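Local coordinates for saposin-like protein (Necator americanus, PDB 3S63), which belongs to the lipid-binding saposin-like proteins and probably binds or interacts with lipid membranes in the hookworm, at residues 5-10 / 83-88; 9-14 / 70-75. One frame throughout, in Å; residues are numbered along the deposited sequence.

In the fold
From the N terminus, the chain starts with helix 3-20, and both contacts start there. Near its start, contact 1 (5-10 / 83-88) brings the segment after helix 71-77 back alongside this helix, closing the larger loop round nearly the whole modelled chain. Contact 2 (9-14 / 70-75) lies within that span: it closes a shorter loop through helices 28-39 and 46-65, joining the next turns of helix 3-20 to the start of helix 71-77. The two overlap at Leu9 and Cys10, and their centres lie about 8 Å apart. Contact 1 is superficial, contact 2 buried, and together they tie the first helix to the last helix and the tail.

Contact 1 (5-10 / 83-88); sequences ETCDLC and PHDSPL
Cys7 extends its SG anti to the backbone N (chi1 174°), out from helix 3-20 toward the tail, where the backbone of Asp85 presents CB to the sulfur. The closest approach is Cys7 SG to Asp85 CB, 3.7 Å. Beyond CB, a chi1 of -57° sets Asp85 CG beside its own backbone N and carries the carboxylate toward the cysteine, with Asp85 OD2 4.0 Å from Cys7 CB. The touch is therefore a van der Waals one; no hydrogen bond crosses between 5-10 and 83-88. Asp85 OD2 is held instead by the backbone N of Asn82, a bond that folds the side chain back along its own chain.

Cys7 is itself covalently committed, since its sulfur forms the disulfide with Cys81. Joining the first cysteine of the chain to the last, this bridge belongs to the saposin pattern of three disulfides, and it brings the segment beyond helix 71-77 alongside helix 3-20. Met72 of that last helix also packs on Cys7, so the sulfur touches both the last helix and the tail.

One residue along the helix, Asp8 turns its carboxylate toward the continuing tail. Its OD1 comes within 4.1 Å of Ser86 O, two acceptors side by side and not a bond. Lys4 makes a long, weak ion pair with Asp8 OD2, which could offset some of the negative charge. The Asp8 and Asp85 carboxylates are not in contact, OD1 to OD1 6.8 Å, though like charges at this distance may still feel each other. The carbonyl of Ser86 finds its partner one helical turn from Cys7, where Gln11 NE2 probably donates to it. From Ser86 on the tail is exposed, and the poorly ordered Pro87 rests on Met72 and Gln11.

Contact 2 (9-14 / 70-75); sequences LCQIAL and KPMEVC
Cys10 and Cys75 are joined by a disulfide, SG to SG 2.0 Å, its dihedral of -93° close to the relaxed right angle. The two sulfurs approach from contrasting rotamers, since SG lies beside the carbonyl carbon in Cys10 but beside the backbone N in Cys75. In this way the bridge spans helix 3-20 and helix 71-77 where their backbones lie close, Cys10 CA to Cys75 CA 6.2 Å.

Packing continues around the bridge. Gln11 is extended beyond CG, its CD anti to CA, and so carries its amide across Met72. The carbonyl end touches near the backbone, Gln11 OE1 to Met72 CB 3.1 Å. Met72, bent at its second and third torsions, curls its terminal methyl round to the other end of the amide, with Met72 CE 3.5 Å from Gln11 NE2. The methionine thus lies along the amide, its CB at the OE1 end and its CE at the NE2 end, in van der Waals contact without a hydrogen bond.

Pro71 abuts the glutamine backbone, its CB 3.9 Å from Gln11 O. Leu14 and Val74 meet tip to tip through one methyl of each, Leu14 CD1 to Val74 CG1 3.3 Å; the valine offers the branch set between its backbone N and carbonyl carbon (chi1 51°). Leu14 CD1 also reaches the disulfide, lying 4.0 Å from Cys75 SG, and so joins the bridge to the apolar interior.

Second and fifth cysteines paired in this way are part of the saposin disulfide pattern. Here the short segments of the two helices run at 124° to one another. Leu14 extends the apolar patch to Leu35 of helix 28-39 and to Met53 and Ile60 of helix 46-65, while Val74 leans on Leu59 of that same long helix.

Contact 1 (5-10 / 83-88)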
ATOM      1  N   GLU A   5      -9.317  -8.869   5.711  1.00 43.03           N
ATOM      2  CA  GLU A   5      -9.537  -7.463   5.453  1.00 36.09           C
ATOM      3  C   GLU A   5      -8.214  -6.723   5.424  1.00 38.69           C
ATOM      4  O   GLU A   5      -7.918  -5.998   4.480  1.00 47.12           O
ATOM      5  CB  GLU A   5     -10.450  -6.885   6.525  1.00 37.43           C
ATOM      6  CG  GLU A   5     -11.830  -7.517   6.528  1.00 41.08           C
ATOM      7  CD  GLU A   5     -12.708  -7.031   7.663  1.00 47.40           C
ATOM      8  OE1 GLU A   5     -13.852  -7.509   7.768  1.00 56.00           O
ATOM      9  OE2 GLU A   5     -12.261  -6.173   8.450  1.00 55.85           O
ATOM     10  N   THR A   6      -7.411  -6.916   6.459  1.00 36.99           N
ATOM     11  CA  THR A   6      -6.132  -6.231   6.582  1.00 35.18           C
ATOM     12  C   THR A   6      -5.230  -6.473   5.379  1.00 36.23           C
ATOM     13  O   THR A   6      -4.525  -5.573   4.931  1.00 38.13           O
ATOM     14  CB  THR A   6      -5.424  -6.685   7.849  1.00 31.23           C
ATOM     15  OG1 THR A   6      -6.252  -6.348   8.952  1.00 41.02           O
ATOM     16  CG2 THR A   6      -4.101  -5.986   8.020  1.00 31.65           C
ATOM     17  N   CYS A   7      -5.249  -7.693   4.864  1.00 33.84           N
ATOM     18  CA  CYS A   7      -4.485  -8.013   3.676  1.00 40.51           C
ATOM     19  C   CYS A   7      -5.096  -7.340   2.443  1.00 40.94           C
ATOM     20  O   CYS A   7      -4.399  -6.674   1.673  1.00 36.51           O
ATOM     21  CB  CYS A   7      -4.421  -9.529   3.480  1.00 41.47           C
ATOM     22  SG  CYS A   7      -3.651 -10.035   1.944  1.00 44.91           S
ATOM     23  N   ASP A   8      -6.403  -7.520   2.263  1.00 37.56           N
ATOM     24  CA  ASP A   8      -7.105  -6.894   1.158  1.00 35.46           C
ATOM     25  C   ASP A   8      -6.842  -5.386   1.164  1.00 41.28           C
ATOM     26  O   ASP A   8      -6.425  -4.815   0.160  1.00 40.24           O
ATOM     27  CB  ASP A   8      -8.606  -7.194   1.231  1.00 35.12           C
ATOM     28  CG  ASP A   8      -8.934  -8.663   0.935  1.00 38.08           C
ATOM     29  OD1 ASP A   8      -8.058  -9.405   0.449  1.00 35.96           O
ATOM     30  OD2 ASP A   8     -10.085  -9.077   1.180  1.00 45.15           O
ATOM     31  N   LEU A   9      -7.054  -4.743   2.307  1.00 40.83           N
ATOM     32  CA  LEU A   9      -6.857  -3.305   2.405  1.00 39.55           C
ATOM     33  C   LEU A   9      -5.440  -2.862   2.015  1.00 38.93           C
ATOM     34  O   LEU A   9      -5.255  -1.832   1.375  1.00 41.99           O
ATOM     35  CB  LEU A   9      -7.241  -2.795   3.797  1.00 36.46           C
ATOM     36  CG  LEU A   9      -8.724  -2.983   4.130  1.00 37.73           C
ATOM     37  CD1 LEU A   9      -9.072  -2.270   5.400  1.00 39.51           C
ATOM     38  CD2 LEU A   9      -9.597  -2.456   3.012  1.00 45.09           C
ATOM     39  N   CYS A  10      -4.433  -3.629   2.388  1.00 31.58           N
ATOM     40  CA  CYS A  10      -3.092  -3.253   1.998  1.00 32.19           C
ATOM     41  C   CYS A  10      -3.065  -3.136   0.480  1.00 35.40           C
ATOM     42  O   CYS A  10      -2.538  -2.175  -0.070  1.00 32.06           O
ATOM     43  CB  CYS A  10      -2.082  -4.302   2.462  1.00 29.77           C
ATOM     44  SG  CYS A  10      -0.357  -3.813   2.217  1.00 30.81           S
ATOM     45  N   PRO A  83       1.443 -15.847   3.365  1.00 63.90           N
ATOM     46  CA  PRO A  83       1.387 -16.782   2.231  1.00 59.48           C
ATOM     47  C   PRO A  83       0.026 -17.474   2.085  1.00 63.53           C
ATOM     48  O   PRO A  83      -0.377 -17.812   0.971  1.00 64.68           O
ATOM     49  CB  PRO A  83       2.482 -17.792   2.569  1.00 69.00           C
ATOM     50  CG  PRO A  83       3.484 -16.991   3.340  1.00 65.60           C
ATOM     51  CD  PRO A  83       2.666 -16.033   4.170  1.00 62.28           C
ATOM     52  N   HIS A  84      -0.669 -17.668   3.202  1.00 80.35           N
ATOM     53  CA  HIS A  84      -2.060 -18.121   3.190  1.00 84.67           C
ATOM     54  C   HIS A  84      -2.951 -17.304   2.232  1.00 82.22           C
ATOM     55  O   HIS A  84      -3.484 -17.839   1.258  1.00 83.05           O
ATOM     56  CB  HIS A  84      -2.640 -18.087   4.625  1.00 78.55           C
ATOM     57  N   ASP A  85      -3.083 -16.004   2.513  1.00 71.50           N
ATOM     58  CA  ASP A  85      -4.071 -15.126   1.866  1.00 73.82           C
ATOM     59  C   ASP A  85      -3.988 -15.059   0.335  1.00 75.46           C
ATOM     60  O   ASP A  85      -3.042 -15.573  -0.265  1.00 81.59           O
ATOM     61  CB  ASP A  85      -3.986 -13.712   2.456  1.00 63.78           C
ATOM     62  CG  ASP A  85      -4.193 -13.691   3.962  1.00 64.67           C
ATOM     63  OD1 ASP A  85      -5.252 -14.165   4.430  1.00 64.24           O
ATOM     64  OD2 ASP A  85      -3.288 -13.215   4.682  1.00 60.24           O
ATOM     65  N   SER A  86      -4.984 -14.419  -0.280  1.00 63.60           N
ATOM     66  CA  SER A  86      -5.072 -14.292  -1.747  1.00 71.23           C
ATOM     67  C   SER A  86      -5.146 -12.837  -2.278  1.00 67.68           C
ATOM     68  O   SER A  86      -5.545 -11.922  -1.551  1.00 59.29           O
ATOM     69  CB  SER A  86      -6.248 -15.126  -2.284  1.00 72.46           C
ATOM     70  OG  SER A  86      -7.248 -15.324  -1.293  1.00 69.44           O
ATOM     71  N   PRO A  87      -4.739 -12.632  -3.552  1.00 99.31           N
ATOM     72  CA  PRO A  87      -4.734 -11.348  -4.281  1.00 99.67           C
ATOM     73  C   PRO A  87      -6.105 -10.666  -4.463  1.00103.07           C
ATOM     74  O   PRO A  87      -6.844 -10.505  -3.490  1.00107.35           O
ATOM     75  CB  PRO A  87      -4.141 -11.727  -5.645  1.00 96.26           C
ATOM     76  CG  PRO A  87      -3.260 -12.889  -5.349  1.00 91.70           C
ATOM     77  CD  PRO A  87      -4.004 -13.672  -4.297  1.00100.82           C
ATOM     78  N   LEU A  88      -6.421 -10.250  -5.690  1.00 90.22           N
ATOM     79  CA  LEU A  88      -7.696  -9.582  -5.978  1.00 97.99           C
ATOM     80  C   LEU A  88      -8.069  -9.575  -7.468  1.00100.72           C
ATOM     81  O   LEU A  88      -7.219  -9.754  -8.348  1.00 96.46           O
ATOM     82  CB  LEU A  88      -7.694  -8.159  -5.419  1.00 98.64           C
TER

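Contact 2 (9-14 / 70-75)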
ATOM      1  N   LEU A   9      -7.054  -4.743   2.307  1.00 40.83           N
ATOM      2  CA  LEU A   9      -6.857  -3.305   2.405  1.00 39.55           C
ATOM      3  C   LEU A   9      -5.440  -2.862   2.015  1.00 38.93           C
ATOM      4  O   LEU A   9      -5.255  -1.832   1.375  1.00 41.99           O
ATOM      5  CB  LEU A   9      -7.241  -2.795   3.797  1.00 36.46           C
ATOM      6  CG  LEU A   9      -8.724  -2.983   4.130  1.00 37.73           C
ATOM      7  CD1 LEU A   9      -9.072  -2.270   5.400  1.00 39.51           C
ATOM      8  CD2 LEU A   9      -9.597  -2.456   3.012  1.00 45.09           C
ATOM      9  N   CYS A  10      -4.433  -3.629   2.388  1.00 31.58           N
ATOM     10  CA  CYS A  10      -3.092  -3.253   1.998  1.00 32.19           C
ATOM     11  C   CYS A  10      -3.065  -3.136   0.480  1.00 35.40           C
ATOM     12  O   CYS A  10      -2.538  -2.175  -0.070  1.00 32.06           O
ATOM     13  CB  CYS A  10      -2.082  -4.302   2.462  1.00 29.77           C
ATOM     14  SG  CYS A  10      -0.357  -3.813   2.217  1.00 30.81           S
ATOM     15  N   GLN A  11      -3.659  -4.126  -0.179  1.00 34.40           N
ATOM     16  CA  GLN A  11      -3.615  -4.251  -1.624  1.00 36.17           C
ATOM     17  C   GLN A  11      -4.406  -3.151  -2.331  1.00 36.62           C
ATOM     18  O   GLN A  11      -3.908  -2.507  -3.245  1.00 41.43           O
ATOM     19  CB  GLN A  11      -4.150  -5.620  -2.043  1.00 35.11           C
ATOM     20  CG  GLN A  11      -3.284  -6.770  -1.627  1.00 36.90           C
ATOM     21  CD  GLN A  11      -3.760  -8.079  -2.209  1.00 47.66           C
ATOM     22  OE1 GLN A  11      -3.413  -8.428  -3.334  1.00 58.30           O
ATOM     23  NE2 GLN A  11      -4.558  -8.816  -1.446  1.00 46.29           N
ATOM     24  N   ILE A  12      -5.649  -2.966  -1.917  1.00 31.23           N
ATOM     25  CA  ILE A  12      -6.494  -1.915  -2.440  1.00 35.28           C
ATOM     26  C   ILE A  12      -5.819  -0.545  -2.355  1.00 35.55           C
ATOM     27  O   ILE A  12      -5.875   0.244  -3.291  1.00 37.03           O
ATOM     28  CB  ILE A  12      -7.812  -1.884  -1.657  1.00 37.04           C
ATOM     29  CG1 ILE A  12      -8.518  -3.238  -1.787  1.00 37.65           C
ATOM     30  CG2 ILE A  12      -8.695  -0.751  -2.127  1.00 29.39           C
ATOM     31  CD1 ILE A  12      -9.756  -3.360  -0.915  1.00 45.96           C
ATOM     32  N   ALA A  13      -5.189  -0.268  -1.220  1.00 30.32           N
ATOM     33  CA  ALA A  13      -4.588   1.028  -0.977  1.00 26.41           C
ATOM     34  C   ALA A  13      -3.402   1.269  -1.884  1.00 28.89           C
ATOM     35  O   ALA A  13      -3.273   2.337  -2.466  1.00 32.28           O
ATOM     36  CB  ALA A  13      -4.176   1.163   0.485  1.00 23.40           C
ATOM     37  N   LEU A  14      -2.526   0.284  -2.002  1.00 35.43           N
ATOM     38  CA  LEU A  14      -1.307   0.451  -2.785  1.00 34.75           C
ATOM     39  C   LEU A  14      -1.597   0.487  -4.278  1.00 38.24           C
ATOM     40  O   LEU A  14      -0.873   1.109  -5.055  1.00 39.49           O
ATOM     41  CB  LEU A  14      -0.329  -0.685  -2.494  1.00 34.35           C
ATOM     42  CG  LEU A  14       0.262  -0.713  -1.097  1.00 35.26           C
ATOM     43  CD1 LEU A  14       1.505  -1.550  -1.115  1.00 32.44           C
ATOM     44  CD2 LEU A  14       0.575   0.697  -0.650  1.00 34.20           C
ATOM     45  N   LYS A  70       3.418  -5.451  -8.039  1.00 41.90           N
ATOM     46  CA  LYS A  70       2.361  -6.347  -7.639  1.00 41.99           C
ATOM     47  C   LYS A  70       2.099  -6.051  -6.165  1.00 38.75           C
ATOM     48  O   LYS A  70       2.920  -6.382  -5.310  1.00 37.89           O
ATOM     49  CB  LYS A  70       2.800  -7.799  -7.817  1.00 52.03           C
ATOM     50  CG  LYS A  70       3.369  -8.109  -9.193  1.00 51.79           C
ATOM     51  CD  LYS A  70       4.150  -9.421  -9.186  1.00 58.12           C
ATOM     52  CE  LYS A  70       5.162  -9.494 -10.335  1.00 65.95           C
ATOM     53  NZ  LYS A  70       6.386  -8.658 -10.090  1.00 64.80           N
ATOM     54  N   PRO A  71       0.963  -5.401  -5.867  1.00 33.77           N
ATOM     55  CA  PRO A  71       0.576  -4.995  -4.516  1.00 33.32           C
ATOM     56  C   PRO A  71       0.707  -6.126  -3.488  1.00 43.69           C
ATOM     57  O   PRO A  71       1.259  -5.920  -2.414  1.00 42.37           O
ATOM     58  CB  PRO A  71      -0.895  -4.612  -4.686  1.00 33.10           C
ATOM     59  CG  PRO A  71      -0.998  -4.176  -6.069  1.00 31.19           C
ATOM     60  CD  PRO A  71      -0.080  -5.061  -6.846  1.00 36.95           C
ATOM     61  N   MET A  72       0.204  -7.308  -3.823  1.00 54.18           N
ATOM     62  CA  MET A  72       0.202  -8.421  -2.893  1.00 49.52           C
ATOM     63  C   MET A  72       1.607  -8.826  -2.488  1.00 49.22           C
ATOM     64  O   MET A  72       1.798  -9.514  -1.495  1.00 56.09           O
ATOM     65  CB  MET A  72      -0.536  -9.615  -3.494  1.00 54.14           C
ATOM     66  CG  MET A  72       0.021 -10.955  -3.076  1.00 60.53           C
ATOM     67  SD  MET A  72      -1.122 -11.953  -2.113  1.00 69.69           S
ATOM     68  CE  MET A  72      -1.669 -10.755  -0.918  1.00 63.77           C
ATOM     69  N   GLU A  73       2.602  -8.389  -3.233  1.00 37.59           N
ATOM     70  CA  GLU A  73       3.958  -8.849  -2.969  1.00 38.52           C
ATOM     71  C   GLU A  73       4.600  -7.950  -1.936  1.00 39.81           C
ATOM     72  O   GLU A  73       5.340  -8.406  -1.063  1.00 35.18           O
ATOM     73  CB  GLU A  73       4.788  -8.815  -4.251  1.00 46.94           C
ATOM     74  CG  GLU A  73       5.862  -9.880  -4.345  1.00 58.04           C
ATOM     75  CD  GLU A  73       5.471 -11.003  -5.300  1.00 71.91           C
ATOM     76  OE1 GLU A  73       5.936 -10.980  -6.468  1.00 76.04           O
ATOM     77  OE2 GLU A  73       4.697 -11.899  -4.880  1.00 68.75           O
ATOM     78  N   VAL A  74       4.325  -6.657  -2.051  1.00 42.85           N
ATOM     79  CA  VAL A  74       4.917  -5.687  -1.150  1.00 38.66           C
ATOM     80  C   VAL A  74       4.202  -5.803   0.198  1.00 37.47           C
ATOM     81  O   VAL A  74       4.788  -5.543   1.239  1.00 39.99           O
ATOM     82  CB  VAL A  74       4.873  -4.254  -1.764  1.00 37.67           C
ATOM     83  CG1 VAL A  74       3.490  -3.931  -2.219  1.00 39.67           C
ATOM     84  CG2 VAL A  74       5.371  -3.196  -0.787  1.00 32.32           C
ATOM     85  N   CYS A  75       2.949  -6.246   0.174  1.00 36.21           N
ATOM     86  CA  CYS A  75       2.167  -6.441   1.394  1.00 38.45           C
ATOM     87  C   CYS A  75       2.579  -7.707   2.156  1.00 43.22           C
ATOM     88  O   CYS A  75       2.357  -7.828   3.358  1.00 42.36           O
ATOM     89  CB  CYS A  75       0.673  -6.485   1.062  1.00 40.76           C
ATOM     90  SG  CYS A  75      -0.007  -4.887   0.533  1.00 43.59           S
TER